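Side-chain contacts in Wss1p (Saccharomyces cerevisiae FostersO, PDB 5XBN), which cleaves DNA-bound proteins as a zinc-dependent metalloendopeptidase and takes part in the repair of toxic DNA-protein cross-links: residues 117-122 / 127-132; 32-37 / 43-48; 55-60 / 141-146; 78-83 / 91-96. One frame throughout, in Å; residues are numbered along the deposited sequence.

Contact 1 of 4, residues 117-122 / 127-132; sequences LTHNLF and KKFYNK. With ZN (zinc ion), chain B.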
# COMPACT_ATOMS: atom_id res chain seq x y z
N LEU A 117 -0.95 -5.31 -4.08
CA LEU A 117 -1.20 -5.05 -5.50
C LEU A 117 -1.07 -6.32 -6.32
O LEU A 117 -1.79 -6.53 -7.28
CB LEU A 117 -0.24 -3.98 -6.05
CG LEU A 117 -0.62 -2.55 -5.63
CD1 LEU A 117 0.50 -1.59 -6.02
CD2 LEU A 117 -1.96 -2.16 -6.29
N THR A 118 -0.13 -7.18 -5.94
CA THR A 118 0.06 -8.44 -6.65
C THR A 118 -1.23 -9.27 -6.60
O THR A 118 -1.56 -9.96 -7.56
CB THR A 118 1.25 -9.23 -6.06
OG1 THR A 118 2.43 -8.43 -6.12
CG2 THR A 118 1.50 -10.52 -6.83
N HIS A 119 -1.98 -9.16 -5.51
CA HIS A 119 -3.26 -9.85 -5.35
C HIS A 119 -4.39 -9.29 -6.24
O HIS A 119 -5.46 -9.89 -6.31
CB HIS A 119 -3.72 -9.82 -3.88
CG HIS A 119 -3.00 -10.79 -3.00
ND1 HIS A 119 -2.80 -12.12 -3.34
CD2 HIS A 119 -2.43 -10.64 -1.78
CE1 HIS A 119 -2.15 -12.73 -2.37
NE2 HIS A 119 -1.92 -11.86 -1.40
N ASN A 120 -4.17 -8.15 -6.90
CA ASN A 120 -5.09 -7.73 -7.96
C ASN A 120 -5.13 -8.76 -9.07
O ASN A 120 -6.14 -8.93 -9.77
CB ASN A 120 -4.69 -6.37 -8.55
CG ASN A 120 -5.18 -5.19 -7.72
OD1 ASN A 120 -5.35 -5.31 -6.50
ND2 ASN A 120 -5.39 -4.05 -8.38
N LEU A 121 -4.01 -9.47 -9.24
CA LEU A 121 -3.86 -10.45 -10.32
C LEU A 121 -3.91 -11.89 -9.84
O LEU A 121 -4.52 -12.75 -10.48
CB LEU A 121 -2.54 -10.25 -11.06
CG LEU A 121 -2.34 -9.00 -11.90
CD1 LEU A 121 -0.90 -8.91 -12.39
CD2 LEU A 121 -3.30 -9.00 -13.07
N PHE A 122 -3.23 -12.16 -8.73
CA PHE A 122 -3.01 -13.52 -8.29
C PHE A 122 -3.43 -13.73 -6.85
O PHE A 122 -2.98 -13.01 -5.95
CB PHE A 122 -1.54 -13.90 -8.48
CG PHE A 122 -1.04 -13.71 -9.87
CD1 PHE A 122 -1.65 -14.37 -10.92
CD2 PHE A 122 0.04 -12.89 -10.14
CE1 PHE A 122 -1.22 -14.19 -12.22
CE2 PHE A 122 0.49 -12.72 -11.44
CZ PHE A 122 -0.14 -13.38 -12.49
N LYS A 127 3.87 -19.70 -7.25
CA LYS A 127 5.00 -19.19 -8.02
C LYS A 127 4.64 -17.95 -8.82
O LYS A 127 5.44 -17.02 -8.89
CB LYS A 127 5.54 -20.27 -8.96
CG LYS A 127 6.39 -21.28 -8.23
CD LYS A 127 7.00 -22.26 -9.20
CE LYS A 127 7.88 -23.26 -8.48
NZ LYS A 127 8.54 -24.13 -9.49
N LYS A 128 3.44 -17.93 -9.40
CA LYS A 128 2.94 -16.77 -10.13
C LYS A 128 2.97 -15.52 -9.26
O LYS A 128 3.43 -14.45 -9.68
CB LYS A 128 1.51 -17.00 -10.62
CG LYS A 128 1.36 -18.01 -11.72
CD LYS A 128 -0.12 -18.31 -11.97
CE LYS A 128 -0.77 -18.88 -10.73
NZ LYS A 128 -2.03 -19.62 -11.00
N PHE A 129 2.46 -15.68 -8.04
CA PHE A 129 2.40 -14.58 -7.10
C PHE A 129 3.79 -14.05 -6.78
O PHE A 129 4.07 -12.86 -6.90
CB PHE A 129 1.70 -15.00 -5.80
CG PHE A 129 1.70 -13.91 -4.75
CD1 PHE A 129 2.77 -13.79 -3.86
CD2 PHE A 129 0.66 -13.00 -4.67
CE1 PHE A 129 2.80 -12.78 -2.92
CE2 PHE A 129 0.70 -11.98 -3.73
CZ PHE A 129 1.77 -11.87 -2.85
N TYR A 130 4.67 -14.95 -6.33
CA TYR A 130 5.98 -14.51 -5.86
C TYR A 130 6.83 -13.95 -7.00
O TYR A 130 7.60 -13.00 -6.82
CB TYR A 130 6.70 -15.65 -5.17
CG TYR A 130 6.18 -15.94 -3.79
CD1 TYR A 130 6.39 -15.03 -2.76
CD2 TYR A 130 5.48 -17.11 -3.51
CE1 TYR A 130 5.92 -15.28 -1.49
CE2 TYR A 130 5.00 -17.37 -2.24
CZ TYR A 130 5.22 -16.45 -1.24
OH TYR A 130 4.76 -16.68 0.04
N ASN A 131 6.68 -14.53 -8.19
CA ASN A 131 7.41 -14.03 -9.34
C ASN A 131 7.01 -12.60 -9.67
O ASN A 131 7.85 -11.73 -9.87
CB ASN A 131 7.15 -14.90 -10.58
CG ASN A 131 7.83 -14.34 -11.80
OD1 ASN A 131 9.05 -14.29 -11.86
ND2 ASN A 131 7.05 -13.85 -12.75
N LYS A 132 5.71 -12.37 -9.69
CA LYS A 132 5.19 -11.04 -9.97
C LYS A 132 5.60 -10.04 -8.89
O LYS A 132 6.00 -8.91 -9.20
CB LYS A 132 3.67 -11.10 -10.10
CG LYS A 132 3.03 -9.74 -10.37
CD LYS A 132 3.41 -9.23 -11.73
CE LYS A 132 2.91 -7.83 -11.95
NZ LYS A 132 3.24 -7.42 -13.35
ZN ZN B . -0.88 -12.28 0.33
O HOH W 1 -1.86 -12.52 2.02
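His119, the second histidine of the HExxH zinc-binding motif, meets Phe129 beside the catalytic metal. Its NE2 binds the zinc ion at 2.1 Å, and His115, His125 and a water complete the site. The other ring nitrogen is held as well. ND1 of His119 donates to the backbone O of Phe122 at 2.8 Å, approaching in the carbonyl plane. Gripped from two sides, the imidazole has its rotation fixed.

Phe129 comes over one face of this ring. CE2 of Phe129 lies 3.2 Å from CE1 of His119, offset toward the rim, with the planes at 33°. The CG of Phe129 stands anti to the backbone N (chi1 176°), which carries the ring from its helix toward the metal site. There it also meets His115 and His125 edge-to-face. CG2 of Thr118 reaches CD2 of Phe129 at 3.4 Å, while OG1 of Thr118 hydrogen-bonds back to Leu114 O.

The Phe122 ring is sandwiched. Lys128 CB makes a CH-pi contact 4.1 Å from the Phe122 ring centroid, and Leu121 CB covers the opposite face. Lys132 CB sits at the edge, 3.8 Å from Phe122 CE2; the amine of Lys132 goes on to Asn62.

The contact thus joins the end of helix 106-118 and the turn after it to the start of helix 127-145. Leu133 and Leu136 extend the packing on Thr118, and Asn120 hydrogen-bonds to Asn83 on strand 81-84.

Contact 2 of 4, residues 32-37 / 43-48; sequences VAVLQS and DALNLI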
# COMPACT_ATOMS: atom_id res chain seq x y z
N VAL A 32 -8.48 7.45 -0.58
CA VAL A 32 -7.72 6.92 0.55
C VAL A 32 -8.42 7.33 1.85
O VAL A 32 -9.14 8.33 1.91
CB VAL A 32 -6.26 7.41 0.57
CG1 VAL A 32 -5.59 7.08 -0.75
CG2 VAL A 32 -6.19 8.90 0.83
N ALA A 33 -8.24 6.53 2.89
CA ALA A 33 -8.78 6.89 4.20
C ALA A 33 -7.87 6.37 5.30
O ALA A 33 -7.15 5.40 5.09
CB ALA A 33 -10.19 6.34 4.37
N VAL A 34 -7.89 7.01 6.46
CA VAL A 34 -7.14 6.48 7.60
C VAL A 34 -8.04 6.40 8.82
O VAL A 34 -9.15 6.95 8.82
CB VAL A 34 -5.88 7.32 7.92
CG1 VAL A 34 -4.93 7.32 6.72
CG2 VAL A 34 -6.25 8.73 8.33
N LEU A 35 -7.57 5.72 9.86
CA LEU A 35 -8.32 5.55 11.10
C LEU A 35 -8.38 6.86 11.86
O LEU A 35 -7.37 7.36 12.33
CB LEU A 35 -7.70 4.45 11.96
CG LEU A 35 -7.80 3.04 11.35
CD1 LEU A 35 -6.91 2.08 12.11
CD2 LEU A 35 -9.23 2.55 11.35
N GLN A 36 -9.58 7.41 11.97
CA GLN A 36 -9.77 8.76 12.48
C GLN A 36 -9.59 8.89 13.99
O GLN A 36 -9.38 9.99 14.51
CB GLN A 36 -11.16 9.26 12.09
CG GLN A 36 -11.34 9.52 10.63
CD GLN A 36 -10.33 10.51 10.13
OE1 GLN A 36 -10.30 11.66 10.60
NE2 GLN A 36 -9.49 10.09 9.20
N SER A 37 -9.65 7.78 14.71
CA SER A 37 -9.59 7.85 16.16
C SER A 37 -8.18 7.58 16.70
O SER A 37 -7.95 7.63 17.90
CB SER A 37 -10.60 6.88 16.78
OG SER A 37 -10.41 5.57 16.28
N ASP A 43 -0.71 12.78 10.31
CA ASP A 43 0.52 12.12 9.86
C ASP A 43 0.19 10.87 9.07
O ASP A 43 0.80 10.61 8.03
CB ASP A 43 1.42 11.74 11.03
CG ASP A 43 2.17 12.92 11.60
OD1 ASP A 43 2.11 14.00 10.98
OD2 ASP A 43 2.82 12.76 12.66
N ALA A 44 -0.79 10.11 9.56
CA ALA A 44 -1.16 8.84 8.94
C ALA A 44 -1.72 9.09 7.55
O ALA A 44 -1.43 8.33 6.61
CB ALA A 44 -2.17 8.09 9.81
N LEU A 45 -2.53 10.13 7.41
CA LEU A 45 -3.11 10.46 6.11
C LEU A 45 -2.04 10.89 5.10
O LEU A 45 -2.09 10.49 3.93
CB LEU A 45 -4.18 11.55 6.26
CG LEU A 45 -4.97 11.87 5.00
CD1 LEU A 45 -5.70 10.63 4.49
CD2 LEU A 45 -5.94 13.03 5.22
N ASN A 46 -1.08 11.69 5.55
CA ASN A 46 0.01 12.09 4.67
C ASN A 46 0.78 10.86 4.21
O ASN A 46 1.17 10.76 3.05
CB ASN A 46 0.95 13.09 5.36
CG ASN A 46 2.18 13.40 4.52
OD1 ASN A 46 3.26 12.83 4.74
ND2 ASN A 46 2.04 14.31 3.55
N LEU A 47 0.97 9.92 5.13
CA LEU A 47 1.73 8.71 4.87
C LEU A 47 1.06 7.84 3.81
O LEU A 47 1.70 7.43 2.85
CB LEU A 47 1.93 7.93 6.16
CG LEU A 47 2.72 6.62 6.13
CD1 LEU A 47 4.08 6.82 5.47
CD2 LEU A 47 2.88 6.11 7.55
N ILE A 48 -0.24 7.58 3.95
CA ILE A 48 -0.90 6.70 2.99
C ILE A 48 -1.03 7.41 1.63
O ILE A 48 -1.00 6.77 0.58
CB ILE A 48 -2.28 6.21 3.51
CG1 ILE A 48 -2.69 4.90 2.80
CG2 ILE A 48 -3.35 7.27 3.34
CD1 ILE A 48 -3.86 4.17 3.46
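Val34 rests against the backbone and side chains of helix 41-54, and one of its methyls does most of the touching. CG1 of Val34 lies 3.6 Å from Ala44 O and 3.7 Å from Leu45 CA. The same methyl meets Ile48 CG2 at 3.7 Å. The second methyl, CG2 of Val34, lies over Leu45 CB at 4.1 Å.

Two residues back, Val32 repeats the approach more loosely. Its CB is 4.0 Å from Ile48 CG2, and the two side chains slide past each other in opposite directions. CG2 of Val32 reaches Leu45 CD1 at 4.1 Å. Leu45 has CG anti to its backbone N (chi1 -174°), and this brings CD1 to both valines. The other branch of Ile48 ends with CD1 3.9 Å from the backbone O of Ala33. The contact is wholly apolar at the side-chain level.

Ala33 points away from the helix, and its backbone is bonded to Leu69 and Glu71 of strand 66-72. Leu35 N is held by the Glu71 carboxylate. Gln36 folds back, and its NE2 donates to Val34 O at 3.2 Å from above the carbonyl plane. OE1 of Gln36 accepts a hydrogen bond from Lys41, at the start of helix 41-54.

Strand 29-33 runs parallel to its neighbour 66-72, and helices 41-54 and 56-62 lie in the connection between them. The arrangement is that of a beta-alpha-beta crossover, with helix 41-54 packed on the sheet.

Contact 3 of 4, residues 55-60 / 141-146; sequences VSYLMK and WVIEQR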
# COMPACT_ATOMS: atom_id res chain seq x y z
N VAL A 55 3.50 4.87 -5.68
CA VAL A 55 3.22 3.72 -6.55
C VAL A 55 2.43 4.04 -7.82
O VAL A 55 2.02 3.14 -8.54
CB VAL A 55 2.41 2.59 -5.85
CG1 VAL A 55 3.23 1.98 -4.79
CG2 VAL A 55 1.06 3.08 -5.32
N SER A 56 2.24 5.32 -8.09
CA SER A 56 1.36 5.71 -9.20
C SER A 56 1.89 5.24 -10.56
O SER A 56 1.15 4.72 -11.41
CB SER A 56 1.16 7.23 -9.20
OG SER A 56 2.39 7.91 -9.37
N TYR A 57 3.19 5.39 -10.75
CA TYR A 57 3.79 5.06 -12.04
C TYR A 57 3.73 3.55 -12.29
O TYR A 57 3.43 3.11 -13.40
CB TYR A 57 5.24 5.56 -12.07
CG TYR A 57 5.85 5.62 -13.46
CD1 TYR A 57 6.49 4.52 -14.00
CD2 TYR A 57 5.80 6.79 -14.20
CE1 TYR A 57 7.07 4.57 -15.27
CE2 TYR A 57 6.38 6.86 -15.47
CZ TYR A 57 7.01 5.74 -15.99
OH TYR A 57 7.59 5.79 -17.24
N LEU A 58 4.03 2.78 -11.25
CA LEU A 58 4.02 1.32 -11.32
C LEU A 58 2.61 0.83 -11.63
O LEU A 58 2.41 -0.06 -12.46
CB LEU A 58 4.53 0.71 -10.00
CG LEU A 58 4.67 -0.82 -9.92
CD1 LEU A 58 5.80 -1.30 -10.80
CD2 LEU A 58 4.89 -1.26 -8.49
N MSE A 59 1.62 1.42 -10.97
CA MSE A 59 0.25 1.04 -11.25
C MSE A 59 -0.13 1.37 -12.69
O MSE A 59 -0.82 0.59 -13.34
CB MSE A 59 -0.71 1.70 -10.26
CG MSE A 59 -0.57 1.12 -8.86
SE MSE A 59 -1.83 1.88 -7.57
CE MSE A 59 -3.50 1.15 -8.30
N LYS A 60 0.33 2.51 -13.21
CA LYS A 60 0.03 2.83 -14.61
C LYS A 60 0.65 1.79 -15.54
O LYS A 60 -0.02 1.31 -16.48
CB LYS A 60 0.53 4.23 -14.97
CG LYS A 60 0.27 4.57 -16.44
CD LYS A 60 0.58 6.01 -16.76
CE LYS A 60 -0.33 6.53 -17.87
NZ LYS A 60 -1.77 6.44 -17.48
N TRP A 141 11.66 0.15 -7.05
CA TRP A 141 12.90 0.80 -6.63
C TRP A 141 13.46 1.69 -7.72
O TRP A 141 13.85 2.83 -7.45
CB TRP A 141 13.98 -0.22 -6.24
CG TRP A 141 15.34 0.43 -6.06
CD1 TRP A 141 16.33 0.56 -7.00
CD2 TRP A 141 15.83 1.05 -4.87
NE1 TRP A 141 17.41 1.22 -6.46
CE2 TRP A 141 17.13 1.53 -5.16
CE3 TRP A 141 15.31 1.24 -3.59
CZ2 TRP A 141 17.91 2.19 -4.21
CZ3 TRP A 141 16.09 1.89 -2.65
CH2 TRP A 141 17.38 2.36 -2.96
N VAL A 142 13.50 1.18 -8.94
CA VAL A 142 14.05 1.92 -10.07
C VAL A 142 13.21 3.15 -10.35
O VAL A 142 13.74 4.22 -10.64
CB VAL A 142 14.13 1.06 -11.36
CG1 VAL A 142 14.57 1.91 -12.55
CG2 VAL A 142 15.07 -0.12 -11.16
N ILE A 143 11.89 2.99 -10.28
CA ILE A 143 10.99 4.12 -10.45
C ILE A 143 11.29 5.25 -9.45
O ILE A 143 11.32 6.42 -9.81
CB ILE A 143 9.52 3.68 -10.30
CG1 ILE A 143 9.11 2.85 -11.52
CG2 ILE A 143 8.62 4.89 -10.13
CD1 ILE A 143 7.75 2.12 -11.37
N GLU A 144 11.51 4.88 -8.20
CA GLU A 144 11.77 5.87 -7.15
C GLU A 144 13.13 6.51 -7.36
O GLU A 144 13.28 7.72 -7.23
CB GLU A 144 11.68 5.23 -5.77
CG GLU A 144 10.26 4.80 -5.39
CD GLU A 144 10.18 4.24 -3.97
OE1 GLU A 144 11.12 4.49 -3.18
OE2 GLU A 144 9.18 3.55 -3.64
N GLN A 145 14.12 5.68 -7.69
CA GLN A 145 15.48 6.18 -7.89
C GLN A 145 15.53 7.25 -8.97
O GLN A 145 16.26 8.23 -8.87
CB GLN A 145 16.40 5.02 -8.26
CG GLN A 145 17.78 5.06 -7.65
CD GLN A 145 18.67 3.97 -8.22
OE1 GLN A 145 18.43 3.48 -9.33
NE2 GLN A 145 19.68 3.58 -7.46
N ARG A 146 14.72 7.05 -10.01
CA ARG A 146 14.68 7.97 -11.14
C ARG A 146 13.60 9.03 -10.99
O ARG A 146 13.43 9.88 -11.86
CB ARG A 146 14.48 7.19 -12.44
CG ARG A 146 15.52 6.10 -12.62
CD ARG A 146 15.59 5.63 -14.06
NE ARG A 146 16.47 4.47 -14.18
CZ ARG A 146 16.86 3.95 -15.33
NH1 ARG A 146 16.46 4.50 -16.47
NH2 ARG A 146 17.65 2.89 -15.35
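Ile143 puts its CD1 methyl against both Tyr57 and Leu58, and this is the tight part of a small contact. CD1 of Ile143 lies 3.8 Å from Tyr57 CD1, approaching the ring obliquely. The same methyl is 3.8 Å from Leu58 CB and 4.0 Å from Leu58 CD1. The chain of Ile143 is extended at its second torsion (chi2 169°), which carries CD1 across to the other helix. Its other branch, CG2, meets Tyr57 CB at 4.0 Å.

The backbones come no closer than 7.4 Å between the CA atoms of Tyr57 and Ile143, so side chains alone bridge the space. The two segments bury only 141 Å² between them. Ile143 and Leu58 are buried, but Tyr57 is partly exposed and marks the looser side. With an alanine in place of Ile143, Tyr57 and Leu58 would lose their shared methyl partner, and a gap would probably open between the helices.

The contact joins helix 56-62 to the C-terminal end of helix 127-145. Leu58 also touches Leu136, Arg139 and Gln140 of that helix. Val55, just before helix 56-62, meets Met110 and Met113. Through Leu58 on Leu114 and Met59 on Leu117, helix 56-62 packs against helix 106-118 as well.

Contact 4 of 4, residues 78-83 / 91-96; sequences RLLGMN and MLRLRC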
# COMPACT_ATOMS: atom_id res chain seq x y z
N ARG A 78 -0.10 -10.40 13.15
CA ARG A 78 0.66 -10.86 12.00
C ARG A 78 0.09 -10.30 10.70
O ARG A 78 0.70 -10.42 9.64
CB ARG A 78 0.68 -12.39 11.94
CG ARG A 78 2.03 -12.99 12.31
N LEU A 79 -1.07 -9.66 10.81
CA LEU A 79 -1.76 -9.09 9.65
C LEU A 79 -1.21 -7.70 9.31
O LEU A 79 -1.27 -6.78 10.13
CB LEU A 79 -3.26 -9.04 9.94
CG LEU A 79 -4.24 -8.89 8.79
CD1 LEU A 79 -3.82 -9.77 7.62
CD2 LEU A 79 -5.61 -9.26 9.31
N LEU A 80 -0.69 -7.55 8.10
CA LEU A 80 -0.07 -6.29 7.68
C LEU A 80 -0.84 -5.60 6.55
O LEU A 80 -0.73 -4.38 6.36
CB LEU A 80 1.36 -6.53 7.23
CG LEU A 80 2.34 -6.99 8.30
CD1 LEU A 80 3.73 -7.17 7.71
CD2 LEU A 80 2.36 -6.01 9.44
N GLY A 81 -1.60 -6.37 5.80
CA GLY A 81 -2.33 -5.83 4.67
C GLY A 81 -3.35 -6.82 4.17
O GLY A 81 -3.34 -7.99 4.55
N MSE A 82 -4.28 -6.36 3.33
CA MSE A 82 -5.30 -7.25 2.79
C MSE A 82 -5.87 -6.68 1.50
O MSE A 82 -5.88 -5.47 1.29
CB MSE A 82 -6.41 -7.47 3.82
CG MSE A 82 -7.42 -8.51 3.48
SE MSE A 82 -8.49 -8.89 5.06
CE MSE A 82 -7.10 -9.59 6.18
N ASN A 83 -6.31 -7.56 0.61
CA ASN A 83 -6.84 -7.11 -0.66
C ASN A 83 -8.21 -7.73 -0.83
O ASN A 83 -8.33 -8.93 -1.02
CB ASN A 83 -5.91 -7.49 -1.82
CG ASN A 83 -6.41 -6.98 -3.18
OD1 ASN A 83 -7.61 -6.96 -3.45
ND2 ASN A 83 -5.48 -6.58 -4.04
N MSE A 91 -6.33 -2.79 2.24
CA MSE A 91 -6.10 -2.30 3.60
C MSE A 91 -4.63 -2.44 3.95
O MSE A 91 -4.00 -3.45 3.63
CB MSE A 91 -6.99 -3.06 4.60
CG MSE A 91 -8.46 -2.80 4.32
SE MSE A 91 -9.83 -3.77 5.35
CE MSE A 91 -9.64 -5.49 4.52
N LEU A 92 -4.07 -1.41 4.57
CA LEU A 92 -2.67 -1.42 5.00
C LEU A 92 -2.57 -1.10 6.47
O LEU A 92 -3.16 -0.13 6.93
CB LEU A 92 -1.85 -0.38 4.22
CG LEU A 92 -1.64 -0.50 2.71
CD1 LEU A 92 -0.82 0.71 2.23
CD2 LEU A 92 -0.95 -1.80 2.38
N ARG A 93 -1.79 -1.88 7.20
CA ARG A 93 -1.38 -1.51 8.55
C ARG A 93 -0.30 -0.45 8.45
O ARG A 93 0.72 -0.67 7.79
CB ARG A 93 -0.86 -2.72 9.33
CG ARG A 93 -0.43 -2.36 10.76
CD ARG A 93 0.31 -3.52 11.41
NE ARG A 93 -0.56 -4.65 11.74
CZ ARG A 93 -1.29 -4.74 12.84
NH1 ARG A 93 -1.28 -3.76 13.74
NH2 ARG A 93 -2.04 -5.82 13.06
N LEU A 94 -0.52 0.70 9.09
CA LEU A 94 0.45 1.80 9.07
C LEU A 94 1.23 1.91 10.37
O LEU A 94 2.28 2.53 10.42
CB LEU A 94 -0.26 3.14 8.82
CG LEU A 94 -1.07 3.31 7.54
CD1 LEU A 94 -1.63 4.72 7.50
CD2 LEU A 94 -0.22 3.03 6.30
N ARG A 95 0.70 1.30 11.42
CA ARG A 95 1.21 1.50 12.77
C ARG A 95 1.77 0.23 13.39
O ARG A 95 1.26 -0.86 13.13
CB ARG A 95 0.10 2.06 13.66
CG ARG A 95 -0.42 3.41 13.22
CD ARG A 95 -1.74 3.72 13.88
NE ARG A 95 -2.33 4.93 13.34
CZ ARG A 95 -2.08 6.15 13.80
NH1 ARG A 95 -1.25 6.31 14.82
NH2 ARG A 95 -2.66 7.20 13.23
N CYS A 96 2.80 0.36 14.23
CA CYS A 96 3.36 -0.79 14.95
C CYS A 96 2.30 -1.50 15.79
O CYS A 96 1.51 -0.86 16.49
CB CYS A 96 4.53 -0.35 15.84
SG CYS A 96 6.11 -0.25 14.97
O HOH W 2 1.54 -2.60 6.10
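Met82 and Met91 form an antiparallel hydrogen-bonded pair, with N to O distances of 2.9 Å both from Met82 N to Met91 O and from Met91 N to Met82 O, where the axes of 81-83 and 91-93 come within 4.7 Å, at 175°. Both residues are selenomethionine, and their side chains lie side by side on one face, with Met82 SE 3.6 Å from Met91 CE.

Arg93 holds the other end of the pairing. Its backbone N donates to Leu80 O at 2.8 Å and 171°, and a water donates to Leu80 O and to Arg93 O. The side chain of Arg93 also grips Leu79, one residue before Leu80. NE of Arg93 donates to Leu79 O at 2.8 Å, nearly along the C=O axis and in the guanidinium plane. NH2 of Arg93 reaches the same oxygen weakly and also hydrogen-bonds Pro74 O. A bend at chi3 (-71°) turns the guanidinium to this backbone. A leucine in place of Arg93 would leave Leu79 O and Pro74 O without these donors and would probably leave the Leu79 loop less firmly held against strand 89-96. CD2 of Leu80 lies 3.8 Å from Arg93 CD.

Strand 81-84 of this hairpin is an outermost strand of the sheet; its partner 89-96 lies inside and bonds strand 66-72 through Leu92. Leu80 and Leu92 touch Thr112 on helix 106-118. On that helix, the nearest atoms of Gly81 and the side chain of Glu116, probably the catalytic residue, are about 4 Å apart.

How the contacts relate
From the N terminus, contact 2 closes first, folding strand 29-33 onto helix 41-54. Segment 55-60 then opens contact 3, which closes only at 141-146 near the C terminus. Within that long loop lie contact 4, the hairpin of 78-83 and 91-96, and after it contact 1 at the zinc site. These two are in series, and no contact crosses another. Contacts 2 and 4 reach the same sheet and touch where Ala44 meets Leu94 and Arg95. Contacts 1 and 3 share helix 127-145 and touch through Leu117 and Met59. Contact 1 also touches contact 4, on strand 81-84, just past the zinc-binding helix residues.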